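Local structure of putative branched-chain amino acid aminotransferase IlvE (Streptococcus mutans, 4DQN) at residues Y25-L39 against P96-V110. The protein probably catalyses the pyridoxal-phosphate-dependent transfer of the amino group between isoleucine, valine or leucine and 2-oxoglutarate. Sequence-based numbering, arbitrary orientation.
Sequences YISYYKDGKWDDGKL and PQVPTDKFIDAAKQV
Lys102, on helix 100-113, puts its ammonium group among three oxygens of the edge beta hairpin formed by strands 24-30 and 33-40. The hairpin closes through a type I' turn and borders the antiparallel sheet of this class-IV aminotransferase; the helix packs on one face of that sheet. Lys102 NZ donates to Tyr25 OH, Ser27 OG and Asp35 O, each 2.9 Å away. The lysine chain runs extended to CE and bends only at its last torsion (chi4 60°), with CE lying 3.6 Å above one face of the Trp34 ring. Tyr29 CD2 lies over the opposite face.

Trp34 NE1 donates to Gln97 O at 2.9 Å, from above the carbonyl plane. Pro96 CG sits over the centre of the Tyr29 ring in a CH-pi contact, 3.6 Å from its centroid. Further along the helix, Ala106 CB makes a second CH-pi contact, 3.4 Å from the centroid of the Tyr25 ring. Val110 CG2 packs against Tyr25 CB.

Strand 147-157 continues the sheet, and its Phe150 touches both Trp34 and Val98. In the second shell, water 1 links Tyr25 OH to Lys102 O and Asp105 OD2. Asp35 shapes the loop as an Asx turn. Its OD2 accepts from Ser27 OG (2.6 Å) and Gly37 N (2.8 Å), which arrive from opposite faces of the carboxylate.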
ATOM      1  N   TYR A  25     -13.298  15.373 -12.953  1.00 27.44           N
ATOM      2  CA  TYR A  25     -14.450  14.480 -12.892  1.00 23.73           C
ATOM      3  C   TYR A  25     -14.463  13.743 -11.554  1.00 25.10           C
ATOM      4  O   TYR A  25     -13.412  13.365 -11.029  1.00 23.81           O
ATOM      5  CB  TYR A  25     -14.343  13.476 -14.035  1.00 24.67           C
ATOM      6  CG  TYR A  25     -15.349  12.345 -14.049  1.00 26.46           C
ATOM      7  CD1 TYR A  25     -15.175  11.209 -13.252  1.00 27.59           C
ATOM      8  CD2 TYR A  25     -16.435  12.383 -14.901  1.00 25.54           C
ATOM      9  CE1 TYR A  25     -16.080  10.159 -13.294  1.00 27.59           C
ATOM     10  CE2 TYR A  25     -17.346  11.339 -14.952  1.00 31.15           C
ATOM     11  CZ  TYR A  25     -17.164  10.236 -14.151  1.00 30.37           C
ATOM     12  OH  TYR A  25     -18.068   9.199 -14.226  1.00 33.50           O
ATOM     13  N   ILE A  26     -15.653  13.526 -11.007  1.00 25.24           N
ATOM     14  CA  ILE A  26     -15.792  12.730  -9.792  1.00 24.93           C
ATOM     15  C   ILE A  26     -17.105  11.951  -9.824  1.00 27.35           C
ATOM     16  O   ILE A  26     -18.135  12.458 -10.271  1.00 26.26           O
ATOM     17  CB  ILE A  26     -15.690  13.599  -8.499  1.00 25.63           C
ATOM     18  CG1 ILE A  26     -15.531  12.718  -7.259  1.00 26.16           C
ATOM     19  CG2 ILE A  26     -16.912  14.518  -8.348  1.00 26.08           C
ATOM     20  CD1 ILE A  26     -15.083  13.497  -5.998  1.00 22.29           C
ATOM     21  N   SER A  27     -17.053  10.704  -9.368  1.00 24.07           N
ATOM     22  CA  SER A  27     -18.214   9.828  -9.356  1.00 26.01           C
ATOM     23  C   SER A  27     -18.137   9.035  -8.067  1.00 28.60           C
ATOM     24  O   SER A  27     -17.043   8.633  -7.648  1.00 25.22           O
ATOM     25  CB  SER A  27     -18.193   8.885 -10.567  1.00 26.52           C
ATOM     26  OG  SER A  27     -19.330   8.023 -10.583  1.00 26.46           O
ATOM     27  N   TYR A  28     -19.289   8.827  -7.436  1.00 24.86           N
ATOM     28  CA  TYR A  28     -19.352   8.123  -6.162  1.00 26.59           C
ATOM     29  C   TYR A  28     -20.039   6.779  -6.335  1.00 28.66           C
ATOM     30  O   TYR A  28     -21.027   6.668  -7.066  1.00 27.43           O
ATOM     31  CB  TYR A  28     -20.113   8.960  -5.113  1.00 28.36           C
ATOM     32  CG  TYR A  28     -19.429  10.261  -4.725  1.00 29.34           C
ATOM     33  CD1 TYR A  28     -19.548  11.398  -5.518  1.00 30.71           C
ATOM     34  CD2 TYR A  28     -18.684  10.353  -3.556  1.00 34.22           C
ATOM     35  CE1 TYR A  28     -18.932  12.593  -5.159  1.00 33.77           C
ATOM     36  CE2 TYR A  28     -18.066  11.555  -3.184  1.00 32.24           C
ATOM     37  CZ  TYR A  28     -18.198  12.658  -3.998  1.00 33.95           C
ATOM     38  OH  TYR A  28     -17.588  13.846  -3.651  1.00 40.78           O
ATOM     39  N   TYR A  29     -19.509   5.753  -5.670  1.00 26.28           N
ATOM     40  CA  TYR A  29     -20.144   4.441  -5.657  1.00 26.43           C
ATOM     41  C   TYR A  29     -20.774   4.241  -4.284  1.00 29.82           C
ATOM     42  O   TYR A  29     -20.098   4.330  -3.258  1.00 28.93           O
ATOM     43  CB  TYR A  29     -19.098   3.365  -5.939  1.00 26.42           C
ATOM     44  CG  TYR A  29     -19.589   1.937  -6.041  1.00 26.56           C
ATOM     45  CD1 TYR A  29     -19.777   1.159  -4.903  1.00 28.69           C
ATOM     46  CD2 TYR A  29     -19.799   1.347  -7.279  1.00 27.12           C
ATOM     47  CE1 TYR A  29     -20.199  -0.161  -5.001  1.00 31.12           C
ATOM     48  CE2 TYR A  29     -20.218   0.021  -7.392  1.00 29.46           C
ATOM     49  CZ  TYR A  29     -20.414  -0.724  -6.242  1.00 31.94           C
ATOM     50  OH  TYR A  29     -20.825  -2.039  -6.335  1.00 33.86           O
ATOM     51  N   LYS A  30     -22.081   4.007  -4.277  1.00 28.22           N
ATOM     52  CA  LYS A  30     -22.836   3.717  -3.062  1.00 32.33           C
ATOM     53  C   LYS A  30     -23.930   2.711  -3.401  1.00 32.67           C
ATOM     54  O   LYS A  30     -24.443   2.709  -4.520  1.00 34.68           O
ATOM     55  CB  LYS A  30     -23.487   4.992  -2.500  1.00 36.73           C
ATOM     56  CG  LYS A  30     -22.530   6.168  -2.312  1.00 41.65           C
ATOM     57  CD  LYS A  30     -23.218   7.407  -1.743  1.00 46.23           C
ATOM     58  CE  LYS A  30     -22.328   8.639  -1.931  1.00 45.70           C
ATOM     59  NZ  LYS A  30     -22.726   9.802  -1.087  1.00 47.02           N
ATOM     60  N   ASP A  31     -24.273   1.859  -2.438  1.00 37.65           N
ATOM     61  CA  ASP A  31     -25.372   0.906  -2.593  1.00 40.65           C
ATOM     62  C   ASP A  31     -25.214   0.041  -3.838  1.00 38.67           C
ATOM     63  O   ASP A  31     -26.177  -0.196  -4.562  1.00 38.34           O
ATOM     64  CB  ASP A  31     -26.716   1.646  -2.628  1.00 41.45           C
ATOM     65  CG  ASP A  31     -26.957   2.463  -1.376  1.00 44.96           C
ATOM     66  OD1 ASP A  31     -26.752   1.919  -0.266  1.00 47.57           O
ATOM     67  OD2 ASP A  31     -27.342   3.649  -1.497  1.00 47.00           O
ATOM     68  N   GLY A  32     -23.986  -0.402  -4.092  1.00 37.25           N
ATOM     69  CA  GLY A  32     -23.704  -1.267  -5.219  1.00 36.49           C
ATOM     70  C   GLY A  32     -23.729  -0.627  -6.599  1.00 34.72           C
ATOM     71  O   GLY A  32     -23.680  -1.353  -7.594  1.00 35.54           O
ATOM     72  N   LYS A  33     -23.797   0.707  -6.673  1.00 35.49           N
ATOM     73  CA  LYS A  33     -23.886   1.415  -7.968  1.00 35.68           C
ATOM     74  C   LYS A  33     -22.972   2.638  -8.036  1.00 28.60           C
ATOM     75  O   LYS A  33     -22.796   3.325  -7.031  1.00 27.18           O
ATOM     76  CB  LYS A  33     -25.317   1.917  -8.224  1.00 36.25           C
ATOM     77  CG  LYS A  33     -26.423   0.913  -8.007  1.00 46.63           C
ATOM     78  CD  LYS A  33     -26.380  -0.210  -9.048  1.00 54.28           C
ATOM     79  CE  LYS A  33     -27.557  -1.176  -8.881  1.00 55.12           C
ATOM     80  NZ  LYS A  33     -27.651  -1.677  -7.473  1.00 55.80           N
ATOM     81  N   TRP A  34     -22.410   2.911  -9.219  1.00 30.37           N
ATOM     82  CA  TRP A  34     -21.781   4.206  -9.509  1.00 30.32           C
ATOM     83  C   TRP A  34     -22.854   5.224  -9.867  1.00 29.76           C
ATOM     84  O   TRP A  34     -23.798   4.894 -10.580  1.00 28.50           O
ATOM     85  CB  TRP A  34     -20.838   4.110 -10.724  1.00 27.52           C
ATOM     86  CG  TRP A  34     -19.582   3.360 -10.456  1.00 26.06           C
ATOM     87  CD1 TRP A  34     -19.260   2.111 -10.905  1.00 26.92           C
ATOM     88  CD2 TRP A  34     -18.480   3.802  -9.653  1.00 26.86           C
ATOM     89  NE1 TRP A  34     -18.009   1.750 -10.436  1.00 27.15           N
ATOM     90  CE2 TRP A  34     -17.519   2.770  -9.658  1.00 27.20           C
ATOM     91  CE3 TRP A  34     -18.209   4.977  -8.944  1.00 26.20           C
ATOM     92  CZ2 TRP A  34     -16.306   2.883  -8.974  1.00 24.20           C
ATOM     93  CZ3 TRP A  34     -17.001   5.080  -8.251  1.00 24.48           C
ATOM     94  CH2 TRP A  34     -16.070   4.042  -8.275  1.00 24.28           C
ATOM     95  N   ASP A  35     -22.711   6.462  -9.403  1.00 28.39           N
ATOM     96  CA  ASP A  35     -23.531   7.540  -9.958  1.00 27.18           C
ATOM     97  C   ASP A  35     -23.010   7.866 -11.358  1.00 30.29           C
ATOM     98  O   ASP A  35     -22.034   7.251 -11.807  1.00 28.64           O
ATOM     99  CB  ASP A  35     -23.590   8.777  -9.044  1.00 25.96           C
ATOM    100  CG  ASP A  35     -22.248   9.494  -8.892  1.00 29.62           C
ATOM    101  OD1 ASP A  35     -22.062  10.134  -7.836  1.00 31.65           O
ATOM    102  OD2 ASP A  35     -21.387   9.463  -9.802  1.00 27.68           O
ATOM    103  N   ASP A  36     -23.649   8.817 -12.043  1.00 29.97           N
ATOM    104  CA  ASP A  36     -23.287   9.136 -13.426  1.00 31.27           C
ATOM    105  C   ASP A  36     -22.004   9.943 -13.543  1.00 30.35           C
ATOM    106  O   ASP A  36     -21.474  10.097 -14.639  1.00 30.22           O
ATOM    107  CB  ASP A  36     -24.403   9.934 -14.108  1.00 28.64           C
ATOM    108  CG  ASP A  36     -25.684   9.140 -14.269  1.00 32.81           C
ATOM    109  OD1 ASP A  36     -25.662   7.897 -14.082  1.00 30.28           O
ATOM    110  OD2 ASP A  36     -26.723   9.764 -14.586  1.00 29.91           O
ATOM    111  N   GLY A  37     -21.529  10.497 -12.431  1.00 27.25           N
ATOM    112  CA  GLY A  37     -20.344  11.339 -12.471  1.00 28.81           C
ATOM    113  C   GLY A  37     -20.683  12.792 -12.775  1.00 32.92           C
ATOM    114  O   GLY A  37     -21.705  13.082 -13.404  1.00 33.36           O
ATOM    115  N   LYS A  38     -19.832  13.704 -12.319  1.00 30.90           N
ATOM    116  CA  LYS A  38     -20.002  15.130 -12.583  1.00 31.30           C
ATOM    117  C   LYS A  38     -18.640  15.799 -12.621  1.00 34.01           C
ATOM    118  O   LYS A  38     -17.647  15.227 -12.155  1.00 29.81           O
ATOM    119  CB  LYS A  38     -20.837  15.770 -11.479  1.00 34.88           C
ATOM    120  CG  LYS A  38     -20.110  15.822 -10.134  1.00 39.76           C
ATOM    121  CD  LYS A  38     -21.009  16.332  -9.009  1.00 39.90           C
ATOM    122  CE  LYS A  38     -20.242  16.511  -7.706  1.00 39.56           C
ATOM    123  NZ  LYS A  38     -21.191  16.668  -6.567  1.00 50.93           N
ATOM    124  N   LEU A  39     -18.588  17.015 -13.156  1.00 30.31           N
ATOM    125  CA  LEU A  39     -17.377  17.817 -13.071  1.00 28.92           C
ATOM    126  C   LEU A  39     -17.469  18.643 -11.815  1.00 30.55           C
ATOM    127  O   LEU A  39     -18.549  19.110 -11.456  1.00 29.56           O
ATOM    128  CB  LEU A  39     -17.241  18.739 -14.285  1.00 32.13           C
ATOM    129  CG  LEU A  39     -17.151  18.021 -15.627  1.00 29.89           C
ATOM    130  CD1 LEU A  39     -16.892  19.002 -16.745  1.00 38.19           C
ATOM    131  CD2 LEU A  39     -16.054  16.974 -15.586  1.00 30.22           C
ATOM    132  N   PRO A  96     -14.975  -2.157  -6.643  1.00 26.95           N
ATOM    133  CA  PRO A  96     -15.863  -2.335  -7.803  1.00 28.32           C
ATOM    134  C   PRO A  96     -15.228  -1.762  -9.055  1.00 27.14           C
ATOM    135  O   PRO A  96     -14.568  -0.710  -8.982  1.00 27.90           O
ATOM    136  CB  PRO A  96     -17.100  -1.509  -7.433  1.00 26.84           C
ATOM    137  CG  PRO A  96     -16.604  -0.497  -6.387  1.00 28.51           C
ATOM    138  CD  PRO A  96     -15.551  -1.263  -5.623  1.00 26.53           C
ATOM    139  N   GLN A  97     -15.415  -2.427 -10.189  1.00 27.03           N
ATOM    140  CA  GLN A  97     -14.821  -1.954 -11.432  1.00 24.70           C
ATOM    141  C   GLN A  97     -15.465  -0.666 -11.949  1.00 25.61           C
ATOM    142  O   GLN A  97     -16.664  -0.436 -11.784  1.00 25.75           O
ATOM    143  CB  GLN A  97     -14.926  -3.035 -12.509  1.00 25.57           C
ATOM    144  CG  GLN A  97     -14.041  -4.264 -12.282  1.00 25.01           C
ATOM    145  CD  GLN A  97     -14.153  -5.241 -13.430  1.00 30.80           C
ATOM    146  OE1 GLN A  97     -14.660  -4.888 -14.498  1.00 26.84           O
ATOM    147  NE2 GLN A  97     -13.697  -6.468 -13.223  1.00 27.73           N
ATOM    148  N   VAL A  98     -14.655   0.174 -12.580  1.00 25.48           N
ATOM    149  CA  VAL A  98     -15.167   1.293 -13.365  1.00 25.37           C
ATOM    150  C   VAL A  98     -15.236   0.782 -14.797  1.00 24.96           C
ATOM    151  O   VAL A  98     -14.199   0.435 -15.368  1.00 28.50           O
ATOM    152  CB  VAL A  98     -14.200   2.500 -13.303  1.00 25.23           C
ATOM    153  CG1 VAL A  98     -14.639   3.607 -14.269  1.00 26.09           C
ATOM    154  CG2 VAL A  98     -14.119   3.046 -11.885  1.00 23.91           C
ATOM    155  N   PRO A  99     -16.450   0.680 -15.372  1.00 27.62           N
ATOM    156  CA  PRO A  99     -16.567   0.146 -16.739  1.00 26.00           C
ATOM    157  C   PRO A  99     -15.787   0.968 -17.765  1.00 27.40           C
ATOM    158  O   PRO A  99     -15.578   2.169 -17.576  1.00 25.56           O
ATOM    159  CB  PRO A  99     -18.077   0.220 -17.024  1.00 27.62           C
ATOM    160  CG  PRO A  99     -18.716   0.056 -15.615  1.00 33.17           C
ATOM    161  CD  PRO A  99     -17.766   0.838 -14.714  1.00 23.86           C
ATOM    162  N   THR A 100     -15.359   0.322 -18.839  1.00 28.59           N
ATOM    163  CA  THR A 100     -14.543   0.977 -19.860  1.00 27.08           C
ATOM    164  C   THR A 100     -15.233   2.193 -20.471  1.00 26.74           C
ATOM    165  O   THR A 100     -14.609   3.245 -20.634  1.00 27.20           O
ATOM    166  CB  THR A 100     -14.160  -0.024 -20.933  1.00 27.29           C
ATOM    167  OG1 THR A 100     -13.408  -1.076 -20.314  1.00 28.52           O
ATOM    168  CG2 THR A 100     -13.316   0.631 -22.033  1.00 27.95           C
ATOM    169  N   ASP A 101     -16.519   2.078 -20.792  1.00 30.48           N
ATOM    170  CA  ASP A 101     -17.197   3.240 -21.359  1.00 31.86           C
ATOM    171  C   ASP A 101     -17.284   4.401 -20.361  1.00 30.00           C
ATOM    172  O   ASP A 101     -17.118   5.549 -20.755  1.00 27.75           O
ATOM    173  CB  ASP A 101     -18.556   2.892 -21.994  1.00 34.98           C
ATOM    174  CG  ASP A 101     -19.563   2.356 -20.995  1.00 41.46           C
ATOM    175  OD1 ASP A 101     -20.709   2.096 -21.421  1.00 50.32           O
ATOM    176  OD2 ASP A 101     -19.233   2.179 -19.798  1.00 37.77           O
ATOM    177  N   LYS A 102     -17.497   4.104 -19.076  1.00 24.94           N
ATOM    178  CA  LYS A 102     -17.523   5.150 -18.045  1.00 26.06           C
ATOM    179  C   LYS A 102     -16.154   5.827 -17.947  1.00 27.64           C
ATOM    180  O   LYS A 102     -16.059   7.058 -17.924  1.00 27.35           O
ATOM    181  CB  LYS A 102     -17.917   4.559 -16.672  1.00 28.31           C
ATOM    182  CG  LYS A 102     -17.949   5.572 -15.517  1.00 25.75           C
ATOM    183  CD  LYS A 102     -18.299   4.862 -14.203  1.00 26.62           C
ATOM    184  CE  LYS A 102     -18.436   5.834 -13.047  1.00 26.39           C
ATOM    185  NZ  LYS A 102     -19.496   6.867 -13.259  1.00 26.62           N
ATOM    186  N   PHE A 103     -15.102   5.005 -17.897  1.00 26.41           N
ATOM    187  CA  PHE A 103     -13.723   5.476 -17.779  1.00 24.92           C
ATOM    188  C   PHE A 103     -13.333   6.408 -18.935  1.00 28.91           C
ATOM    189  O   PHE A 103     -12.799   7.512 -18.719  1.00 27.87           O
ATOM    190  CB  PHE A 103     -12.786   4.254 -17.741  1.00 23.90           C
ATOM    191  CG  PHE A 103     -11.318   4.592 -17.572  1.00 25.64           C
ATOM    192  CD1 PHE A 103     -10.550   4.988 -18.668  1.00 26.22           C
ATOM    193  CD2 PHE A 103     -10.701   4.478 -16.324  1.00 25.43           C
ATOM    194  CE1 PHE A 103      -9.190   5.303 -18.515  1.00 27.57           C
ATOM    195  CE2 PHE A 103      -9.343   4.774 -16.161  1.00 26.20           C
ATOM    196  CZ  PHE A 103      -8.584   5.185 -17.263  1.00 23.74           C
ATOM    197  N   ILE A 104     -13.591   5.964 -20.162  1.00 26.48           N
ATOM    198  CA  ILE A 104     -13.154   6.717 -21.332  1.00 27.18           C
ATOM    199  C   ILE A 104     -13.964   7.999 -21.446  1.00 27.84           C
ATOM    200  O   ILE A 104     -13.413   9.063 -21.727  1.00 28.22           O
ATOM    201  CB  ILE A 104     -13.264   5.880 -22.612  1.00 27.19           C
ATOM    202  CG1 ILE A 104     -12.231   4.753 -22.585  1.00 28.30           C
ATOM    203  CG2 ILE A 104     -13.019   6.730 -23.853  1.00 28.05           C
ATOM    204  CD1 ILE A 104     -12.430   3.756 -23.732  1.00 27.75           C
ATOM    205  N   ASP A 105     -15.268   7.907 -21.201  1.00 27.46           N
ATOM    206  CA  ASP A 105     -16.108   9.096 -21.230  1.00 29.43           C
ATOM    207  C   ASP A 105     -15.652  10.108 -20.198  1.00 27.48           C
ATOM    208  O   ASP A 105     -15.630  11.315 -20.459  1.00 26.45           O
ATOM    209  CB  ASP A 105     -17.571   8.746 -20.962  1.00 29.26           C
ATOM    210  CG  ASP A 105     -18.434   9.979 -20.858  1.00 33.57           C
ATOM    211  OD1 ASP A 105     -18.682  10.604 -21.907  1.00 35.15           O
ATOM    212  OD2 ASP A 105     -18.841  10.347 -19.730  1.00 32.79           O
ATOM    213  N   ALA A 106     -15.299   9.626 -19.011  1.00 28.48           N
ATOM    214  CA  ALA A 106     -14.854  10.532 -17.957  1.00 22.26           C
ATOM    215  C   ALA A 106     -13.568  11.232 -18.357  1.00 23.85           C
ATOM    216  O   ALA A 106     -13.411  12.436 -18.138  1.00 26.34           O
ATOM    217  CB  ALA A 106     -14.656   9.772 -16.664  1.00 24.56           C
ATOM    218  N   ALA A 107     -12.625  10.470 -18.901  1.00 23.68           N
ATOM    219  CA  ALA A 107     -11.367  11.035 -19.379  1.00 25.22           C
ATOM    220  C   ALA A 107     -11.620  12.136 -20.411  1.00 26.78           C
ATOM    221  O   ALA A 107     -11.042  13.218 -20.324  1.00 25.42           O
ATOM    222  CB  ALA A 107     -10.491   9.943 -19.973  1.00 26.84           C
ATOM    223  N   LYS A 108     -12.468  11.854 -21.395  1.00 26.42           N
ATOM    224  CA  LYS A 108     -12.811  12.866 -22.393  1.00 27.09           C
ATOM    225  C   LYS A 108     -13.434  14.124 -21.790  1.00 27.21           C
ATOM    226  O   LYS A 108     -13.079  15.238 -22.185  1.00 27.24           O
ATOM    227  CB  LYS A 108     -13.741  12.274 -23.444  1.00 27.81           C
ATOM    228  CG  LYS A 108     -13.070  11.236 -24.321  1.00 29.74           C
ATOM    229  CD  LYS A 108     -13.973  10.874 -25.497  1.00 36.95           C
ATOM    230  CE  LYS A 108     -13.279   9.891 -26.425  1.00 38.79           C
ATOM    231  NZ  LYS A 108     -14.141   9.493 -27.589  1.00 39.81           N
ATOM    232  N   GLN A 109     -14.366  13.955 -20.845  1.00 25.63           N
ATOM    233  CA  GLN A 109     -14.969  15.106 -20.170  1.00 27.07           C
ATOM    234  C   GLN A 109     -13.923  16.002 -19.521  1.00 27.73           C
ATOM    235  O   GLN A 109     -14.046  17.231 -19.560  1.00 29.39           O
ATOM    236  CB  GLN A 109     -15.951  14.660 -19.079  1.00 28.52           C
ATOM    237  CG  GLN A 109     -17.284  14.127 -19.576  1.00 31.41           C
ATOM    238  CD  GLN A 109     -18.244  13.889 -18.425  1.00 29.99           C
ATOM    239  OE1 GLN A 109     -18.529  14.797 -17.650  1.00 32.60           O
ATOM    240  NE2 GLN A 109     -18.724  12.656 -18.295  1.00 27.83           N
ATOM    241  N   VAL A 110     -12.911  15.394 -18.896  1.00 27.42           N
ATOM    242  CA  VAL A 110     -11.863  16.177 -18.241  1.00 23.65           C
ATOM    243  C   VAL A 110     -11.007  16.929 -19.262  1.00 25.25           C
ATOM    244  O   VAL A 110     -10.699  18.109 -19.069  1.00 28.65           O
ATOM    245  CB  VAL A 110     -10.986  15.306 -17.319  1.00 23.97           C
ATOM    246  CG1 VAL A 110      -9.842  16.135 -16.720  1.00 24.23           C
ATOM    247  CG2 VAL A 110     -11.841  14.732 -16.203  1.00 24.91           C
TER
HETATM  248  O   HOH W   1     -18.460   8.816 -17.331  1.00 34.65           O
HETATM  249  O   HOH W   2     -21.016  12.276 -16.420  1.00 34.98           O